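Local coordinates for bifunctional protein PutA (PDB 5UR2) that probably oxidises proline to glutamate in two steps, joining a flavin-dependent proline dehydrogenase and an NAD-dependent L-glutamate gamma-semialdehyde dehydrogenase in one chain, at residues M138-I144 / M400-V406; F235-E241 / F267-Q273. All coordinates share one frame; numbering follows the deposited sequence.

Contact 1. Residues M138-I144 / M400-V406; sequences MTFTVDI and MREYAPV. With P5F (N-propargylglycine-modified flavin adenine dinucleotide), chain F.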
# COMPACT_ATOMS: atom_id res chain seq x y z
N MET B 138 10.60 10.46 64.90
CA MET B 138 10.56 10.84 63.49
C MET B 138 9.76 12.12 63.34
O MET B 138 8.71 12.28 63.97
CB MET B 138 9.90 9.75 62.61
CG MET B 138 10.66 8.43 62.52
SD MET B 138 9.89 7.25 61.38
CE MET B 138 8.33 6.88 62.18
N THR B 139 10.23 13.02 62.48
CA THR B 139 9.46 14.22 62.18
C THR B 139 8.79 14.04 60.81
O THR B 139 8.73 12.92 60.28
CB THR B 139 10.34 15.47 62.28
OG1 THR B 139 9.57 16.63 61.95
CG2 THR B 139 11.54 15.39 61.35
N PHE B 140 8.31 15.13 60.22
CA PHE B 140 7.42 15.03 59.08
C PHE B 140 7.56 16.26 58.20
O PHE B 140 8.08 17.29 58.63
CB PHE B 140 5.95 14.89 59.55
CG PHE B 140 5.43 16.11 60.28
CD1 PHE B 140 4.90 17.20 59.56
CD2 PHE B 140 5.48 16.18 61.66
CE1 PHE B 140 4.43 18.33 60.23
CE2 PHE B 140 5.01 17.31 62.34
CZ PHE B 140 4.48 18.37 61.63
N THR B 141 7.07 16.15 56.98
CA THR B 141 6.76 17.31 56.16
C THR B 141 5.39 17.05 55.55
O THR B 141 5.17 15.97 54.99
CB THR B 141 7.82 17.60 55.08
OG1 THR B 141 7.47 18.79 54.37
CG2 THR B 141 7.97 16.44 54.09
N VAL B 142 4.45 18.01 55.74
CA VAL B 142 3.07 17.81 55.31
C VAL B 142 2.88 18.34 53.89
O VAL B 142 3.33 19.44 53.55
CB VAL B 142 2.08 18.48 56.29
CG1 VAL B 142 0.69 18.40 55.73
CG2 VAL B 142 2.12 17.77 57.63
N ASP B 143 2.18 17.56 53.06
CA ASP B 143 1.86 17.98 51.70
C ASP B 143 0.39 17.73 51.43
O ASP B 143 -0.14 16.65 51.75
CB ASP B 143 2.71 17.25 50.66
CG ASP B 143 2.36 17.65 49.24
OD1 ASP B 143 2.75 18.77 48.81
OD2 ASP B 143 1.69 16.86 48.55
N ILE B 144 -0.29 18.72 50.86
CA ILE B 144 -1.71 18.62 50.55
C ILE B 144 -1.87 18.09 49.14
O ILE B 144 -1.58 18.78 48.16
CB ILE B 144 -2.41 19.97 50.71
CG1 ILE B 144 -2.18 20.49 52.13
CG2 ILE B 144 -3.91 19.83 50.45
CD1 ILE B 144 -2.64 21.91 52.34
N MET B 400 15.19 11.55 60.96
CA MET B 400 14.38 10.99 59.89
C MET B 400 13.10 11.80 59.78
O MET B 400 12.40 12.03 60.78
CB MET B 400 14.04 9.52 60.15
CG MET B 400 12.98 8.94 59.20
SD MET B 400 13.50 8.81 57.46
CE MET B 400 15.00 7.84 57.71
N ARG B 401 12.79 12.24 58.56
CA ARG B 401 11.59 13.01 58.28
C ARG B 401 10.72 12.25 57.30
O ARG B 401 11.19 11.85 56.23
CB ARG B 401 11.94 14.39 57.71
CG ARG B 401 10.73 15.27 57.44
CD ARG B 401 11.12 16.68 56.94
NE ARG B 401 12.16 17.27 57.76
CZ ARG B 401 11.94 17.92 58.90
NH1 ARG B 401 10.71 18.06 59.35
NH2 ARG B 401 12.96 18.42 59.59
N GLU B 402 9.45 12.04 57.65
CA GLU B 402 8.51 11.33 56.79
C GLU B 402 7.72 12.31 55.96
O GLU B 402 7.10 13.24 56.50
CB GLU B 402 7.55 10.47 57.61
CG GLU B 402 8.11 9.17 58.13
CD GLU B 402 7.03 8.30 58.72
OE1 GLU B 402 6.47 8.72 59.76
OE2 GLU B 402 6.74 7.21 58.17
N TYR B 403 7.72 12.09 54.65
CA TYR B 403 6.81 12.79 53.75
C TYR B 403 5.38 12.38 54.07
O TYR B 403 5.03 11.20 53.99
CB TYR B 403 7.17 12.46 52.31
CG TYR B 403 6.45 13.30 51.30
CD1 TYR B 403 6.85 14.60 51.03
CD2 TYR B 403 5.36 12.77 50.60
CE1 TYR B 403 6.18 15.38 50.09
CE2 TYR B 403 4.69 13.53 49.66
CZ TYR B 403 5.10 14.83 49.40
OH TYR B 403 4.41 15.59 48.47
N ALA B 404 4.54 13.35 54.42
CA ALA B 404 3.24 13.09 55.02
C ALA B 404 2.13 13.60 54.12
O ALA B 404 1.69 14.76 54.25
CB ALA B 404 3.16 13.72 56.40
N PRO B 405 1.64 12.79 53.19
CA PRO B 405 0.56 13.26 52.32
C PRO B 405 -0.75 13.34 53.09
O PRO B 405 -1.05 12.49 53.94
CB PRO B 405 0.48 12.19 51.22
CG PRO B 405 1.70 11.32 51.41
CD PRO B 405 2.04 11.42 52.87
N VAL B 406 -1.52 14.36 52.77
CA VAL B 406 -2.85 14.62 53.31
C VAL B 406 -3.76 14.90 52.13
O VAL B 406 -3.41 15.70 51.26
CB VAL B 406 -2.84 15.82 54.27
CG1 VAL B 406 -4.21 16.06 54.85
CG2 VAL B 406 -1.82 15.63 55.38
PA P5F F . 15.79 3.77 44.11
O1A P5F F . 17.26 3.62 44.61
O2A P5F F . 15.08 2.56 43.71
O5B P5F F . 15.62 4.60 42.86
C5B P5F F . 14.48 4.59 42.01
C4B P5F F . 14.56 5.82 41.09
O4B P5F F . 15.54 5.70 40.08
C3B P5F F . 13.31 6.19 40.34
O3B P5F F . 12.40 6.84 41.13
C2B P5F F . 13.83 7.04 39.26
O2B P5F F . 14.04 8.33 39.74
C1B P5F F . 15.15 6.43 38.95
N9A P5F F . 15.13 5.52 37.83
C8A P5F F . 14.35 4.38 37.66
N7A P5F F . 14.67 3.82 36.49
C5A P5F F . 15.67 4.56 35.85
C6A P5F F . 16.35 4.46 34.64
N6A P5F F . 16.08 3.39 33.73
N1A P5F F . 17.27 5.38 34.30
C2A P5F F . 17.56 6.41 35.13
N3A P5F F . 16.89 6.55 36.31
C4A P5F F . 15.97 5.66 36.70
N1 P5F F . 10.43 13.11 43.37
C2 P5F F . 10.38 14.29 42.55
O2 P5F F . 10.70 14.17 41.21
N3 P5F F . 10.03 15.57 43.10
C4 P5F F . 9.70 15.73 44.47
O4 P5F F . 9.36 17.00 44.94
C4X P5F F . 9.74 14.48 45.34
N5 P5F F . 9.29 14.50 46.73
C5X P5F F . 9.78 13.39 47.58
C6 P5F F . 9.87 13.58 49.06
C7 P5F F . 10.41 12.55 49.87
C7M P5F F . 10.50 12.75 51.37
C8 P5F F . 10.89 11.34 49.28
C8M P5F F . 11.48 10.23 50.11
C9 P5F F . 10.81 11.16 47.88
C9A P5F F . 10.23 12.23 47.02
N10 P5F F . 10.17 12.05 45.57
C10 P5F F . 10.10 13.24 44.78
C1' P5F F . 10.38 10.73 44.91
C2' P5F F . 11.86 10.40 44.73
O2' P5F F . 12.39 11.25 43.79
C3' P5F F . 12.14 8.95 44.31
O3' P5F F . 11.56 8.73 43.08
C4' P5F F . 11.63 7.89 45.27
O4' P5F F . 11.62 8.45 46.53
C5' P5F F . 12.35 6.53 45.20
O5' P5F F . 13.75 6.64 45.04
P P5F F . 14.86 5.73 45.80
O1P P5F F . 16.28 6.36 46.07
O2P P5F F . 14.02 5.25 47.05
O3P P5F F . 14.74 4.29 45.02
C21 P5F F . 6.78 14.93 46.15
C22 P5F F . 8.07 14.79 46.53
C23 P5F F . 6.31 16.13 45.31
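R401 reaches across to the neighbouring strand and donates from NH1 to F140 O at 2.8 Å. The acceptor lies in the guanidinium plane, although the nitrogen approaches from above the plane of the F140 carbonyl. The chain runs extended to CD and then turns at chi3 (-47°), which brings the flat group back over T139; the methyl CG2 of that threonine covers one face, 3.4 Å above the plane. A salt bridge from NE to E378 fixes the group further.

Farther along the same face, Y403 leans over the first strand. Its CD1 meets T141 CG2 at 3.7 Å, and its OH comes 3.0 Å from D143 OD2. The hydroxyl is hydrogen-bonded to K198 and also lies 3.4 Å from C21 of the modified flavin, while Y403 CB packs 3.5 Å from the ring methyl C7M. On the other face, M138 CE sits 3.6 Å from E402 OE1, whose partner oxygen OE2 pairs with K390.

Between these two faces the backbones pair in parallel. E402 and A404 each give their N-H to one residue of 138-144 and accept through O from the next but one. Strand 194-197 continues the sheet beyond 138-144, and strand 379-382 continues it beyond 400-406; outside, F140 and V142 pack on helix 152-173, and M138 and M400 on helix 387-395.

Contact 2. Residues F235-E241 / F267-Q273; sequences FVNLDME and FFGIVIQ. With P5F (N-propargylglycine-modified flavin adenine dinucleotide), chain F.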
# COMPACT_ATOMS: atom_id res chain seq x y z
N PHE B 235 9.02 25.51 58.60
CA PHE B 235 9.83 25.19 57.43
C PHE B 235 8.92 25.05 56.21
O PHE B 235 7.92 24.32 56.26
CB PHE B 235 10.61 23.89 57.67
CG PHE B 235 11.73 23.66 56.69
CD1 PHE B 235 11.46 23.31 55.37
CD2 PHE B 235 13.05 23.79 57.09
CE1 PHE B 235 12.48 23.11 54.45
CE2 PHE B 235 14.08 23.59 56.18
CZ PHE B 235 13.79 23.24 54.85
N VAL B 236 9.27 25.74 55.13
CA VAL B 236 8.51 25.67 53.88
C VAL B 236 9.42 25.13 52.79
O VAL B 236 10.46 25.74 52.48
CB VAL B 236 7.91 27.02 53.48
CG1 VAL B 236 7.01 26.84 52.27
CG2 VAL B 236 7.13 27.59 54.63
N ASN B 237 9.04 23.99 52.22
CA ASN B 237 9.78 23.33 51.16
C ASN B 237 9.00 23.42 49.86
O ASN B 237 7.80 23.13 49.83
CB ASN B 237 10.05 21.86 51.53
CG ASN B 237 11.11 21.25 50.65
OD1 ASN B 237 10.84 20.85 49.52
ND2 ASN B 237 12.33 21.17 51.17
N LEU B 238 9.68 23.82 48.79
CA LEU B 238 9.08 23.90 47.46
C LEU B 238 9.44 22.61 46.74
O LEU B 238 10.63 22.31 46.57
CB LEU B 238 9.58 25.12 46.69
CG LEU B 238 8.88 25.41 45.35
CD1 LEU B 238 7.39 25.64 45.57
CD2 LEU B 238 9.50 26.59 44.62
N ASP B 239 8.42 21.82 46.38
CA ASP B 239 8.67 20.57 45.66
C ASP B 239 9.13 20.86 44.23
O ASP B 239 9.06 21.99 43.73
CB ASP B 239 7.44 19.66 45.66
CG ASP B 239 7.18 19.01 47.04
OD1 ASP B 239 8.12 18.88 47.85
OD2 ASP B 239 6.03 18.59 47.30
N MET B 240 9.62 19.82 43.57
CA MET B 240 10.01 19.91 42.17
C MET B 240 9.14 18.98 41.36
O MET B 240 9.10 17.77 41.63
CB MET B 240 11.48 19.57 41.95
CG MET B 240 11.90 19.84 40.52
SD MET B 240 11.76 21.58 40.10
CE MET B 240 13.21 22.20 40.97
N GLU B 241 8.48 19.54 40.35
CA GLU B 241 7.58 18.79 39.49
C GLU B 241 8.29 18.39 38.20
O GLU B 241 9.51 18.18 38.21
CB GLU B 241 6.31 19.63 39.22
CG GLU B 241 5.52 19.89 40.50
CD GLU B 241 4.58 21.09 40.40
OE1 GLU B 241 5.08 22.23 40.40
OE2 GLU B 241 3.33 20.89 40.34
N PHE B 267 15.09 28.37 56.77
CA PHE B 267 14.20 27.21 56.72
C PHE B 267 13.22 27.27 55.56
O PHE B 267 12.01 27.09 55.68
CB PHE B 267 13.51 27.07 58.07
CG PHE B 267 14.49 26.87 59.18
CD1 PHE B 267 15.44 25.86 59.10
CD2 PHE B 267 14.56 27.75 60.24
CE1 PHE B 267 16.37 25.68 60.10
CE2 PHE B 267 15.50 27.58 61.25
CZ PHE B 267 16.41 26.54 61.18
N PHE B 268 13.79 27.54 54.39
CA PHE B 268 13.16 27.31 53.09
C PHE B 268 13.97 26.23 52.38
O PHE B 268 15.20 26.18 52.51
CB PHE B 268 13.16 28.58 52.24
CG PHE B 268 12.27 29.68 52.76
CD1 PHE B 268 10.96 29.43 53.15
CD2 PHE B 268 12.73 30.98 52.82
CE1 PHE B 268 10.14 30.46 53.59
CE2 PHE B 268 11.92 32.01 53.27
CZ PHE B 268 10.63 31.75 53.66
N GLY B 269 13.29 25.38 51.62
CA GLY B 269 13.96 24.33 50.89
C GLY B 269 13.41 24.16 49.49
O GLY B 269 12.25 24.48 49.21
N ILE B 270 14.26 23.61 48.63
CA ILE B 270 13.95 23.33 47.23
C ILE B 270 14.40 21.90 46.94
O ILE B 270 15.36 21.40 47.54
CB ILE B 270 14.62 24.36 46.27
CG1 ILE B 270 14.27 24.14 44.79
CG2 ILE B 270 16.12 24.30 46.41
CD1 ILE B 270 12.87 24.51 44.36
N VAL B 271 13.67 21.23 46.03
CA VAL B 271 13.99 19.87 45.63
C VAL B 271 14.85 19.88 44.38
O VAL B 271 14.58 20.61 43.43
CB VAL B 271 12.71 19.04 45.41
CG1 VAL B 271 13.06 17.71 44.78
CG2 VAL B 271 12.00 18.81 46.74
N ILE B 272 15.87 19.02 44.36
CA ILE B 272 16.64 18.73 43.17
C ILE B 272 16.54 17.24 42.88
O ILE B 272 16.66 16.41 43.79
CB ILE B 272 18.11 19.18 43.33
CG1 ILE B 272 18.21 20.72 43.32
CG2 ILE B 272 18.99 18.58 42.24
CD1 ILE B 272 17.81 21.35 41.99
N GLN B 273 16.31 16.89 41.59
CA GLN B 273 16.12 15.51 41.14
C GLN B 273 17.39 15.01 40.46
O GLN B 273 17.72 15.44 39.35
CB GLN B 273 14.93 15.41 40.18
CG GLN B 273 13.59 15.88 40.78
CD GLN B 273 12.74 16.65 39.80
OE1 GLN B 273 13.26 17.45 39.02
NE2 GLN B 273 11.42 16.43 39.83
PA P5F F . 15.79 3.77 44.11
O1A P5F F . 17.26 3.62 44.61
O2A P5F F . 15.08 2.56 43.71
O5B P5F F . 15.62 4.60 42.86
C5B P5F F . 14.48 4.59 42.01
C4B P5F F . 14.56 5.82 41.09
O4B P5F F . 15.54 5.70 40.08
C3B P5F F . 13.31 6.19 40.34
O3B P5F F . 12.40 6.84 41.13
C2B P5F F . 13.83 7.04 39.26
O2B P5F F . 14.04 8.33 39.74
C1B P5F F . 15.15 6.43 38.95
N9A P5F F . 15.13 5.52 37.83
C8A P5F F . 14.35 4.38 37.66
N7A P5F F . 14.67 3.82 36.49
C5A P5F F . 15.67 4.56 35.85
C6A P5F F . 16.35 4.46 34.64
N6A P5F F . 16.08 3.39 33.73
N1A P5F F . 17.27 5.38 34.30
C2A P5F F . 17.56 6.41 35.13
N3A P5F F . 16.89 6.55 36.31
C4A P5F F . 15.97 5.66 36.70
N1 P5F F . 10.43 13.11 43.37
C2 P5F F . 10.38 14.29 42.55
O2 P5F F . 10.70 14.17 41.21
N3 P5F F . 10.03 15.57 43.10
C4 P5F F . 9.70 15.73 44.47
O4 P5F F . 9.36 17.00 44.94
C4X P5F F . 9.74 14.48 45.34
N5 P5F F . 9.29 14.50 46.73
C5X P5F F . 9.78 13.39 47.58
C6 P5F F . 9.87 13.58 49.06
C7 P5F F . 10.41 12.55 49.87
C7M P5F F . 10.50 12.75 51.37
C8 P5F F . 10.89 11.34 49.28
C8M P5F F . 11.48 10.23 50.11
C9 P5F F . 10.81 11.16 47.88
C9A P5F F . 10.23 12.23 47.02
N10 P5F F . 10.17 12.05 45.57
C10 P5F F . 10.10 13.24 44.78
C1' P5F F . 10.38 10.73 44.91
C2' P5F F . 11.86 10.40 44.73
O2' P5F F . 12.39 11.25 43.79
C3' P5F F . 12.14 8.95 44.31
O3' P5F F . 11.56 8.73 43.08
C4' P5F F . 11.63 7.89 45.27
O4' P5F F . 11.62 8.45 46.53
C5' P5F F . 12.35 6.53 45.20
O5' P5F F . 13.75 6.64 45.04
P P5F F . 14.86 5.73 45.80
O1P P5F F . 16.28 6.36 46.07
O2P P5F F . 14.02 5.25 47.05
O3P P5F F . 14.74 4.29 45.02
C21 P5F F . 6.78 14.93 46.15
C22 P5F F . 8.07 14.79 46.53
C23 P5F F . 6.31 16.13 45.31
O HOH W 1 11.74 17.93 36.64
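M240 gives up more surface here than any other residue, folding its side chain over the second strand. Turns at chi2 (62°) and chi3 (76°) curl the thioether back, so that CE lies 3.2 Å from V271 O while CG rests against Q273 OE1. Its backbone works in the other direction: M240 N donates to flavin O4 at 3.1 Å, and flavin N3 donates to M240 O at 2.8 Å, a two-bond grip on the pyrimidine edge. Q273 adds a third bond, NE2 to flavin O2 at 2.7 Å, and the same nitrogen donates to E241 O; a water links E241 O to Q273 OE1.

V271 fills the angle between M240 and the flavin, with CB 3.7 Å from M240 CB and both methyls near O4. Its own N-H makes just a weak bond to L238 O, where the strands begin to part.

At the far end F235 lays one ring face over F267 O, 3.6 Å from the ring plane, and its rim reaches the backbone N of G269, where there is no side chain to obstruct it. The two strands and helix 246-257, on which M240 also packs, make a beta-alpha-beta unit of the TIM barrel, with the flavin held at the C-terminal ends of the strands.

How the contacts relate
Both contacts belong to the eight-stranded parallel barrel of the proline dehydrogenase domain, their centres about 13 Å apart. Contact 1 pairs the first strand with the last and so closes the barrel; contact 2 pairs the third with the fourth, 235-241 and 267-273 both falling in the chain between 138-144 and 400-406. On one side a single strand, 194-197, lies between the pairs; on the other, three do. They meet at D239, whose OD2 lies 3.6 Å from D143 OD1, with R300 pairing with the other D239 oxygen. The modified flavin joins them too: contact 2 holds its pyrimidine edge, contact 1 touches its dimethylbenzene end, and the inactivator-derived group lies near Y403 and D239.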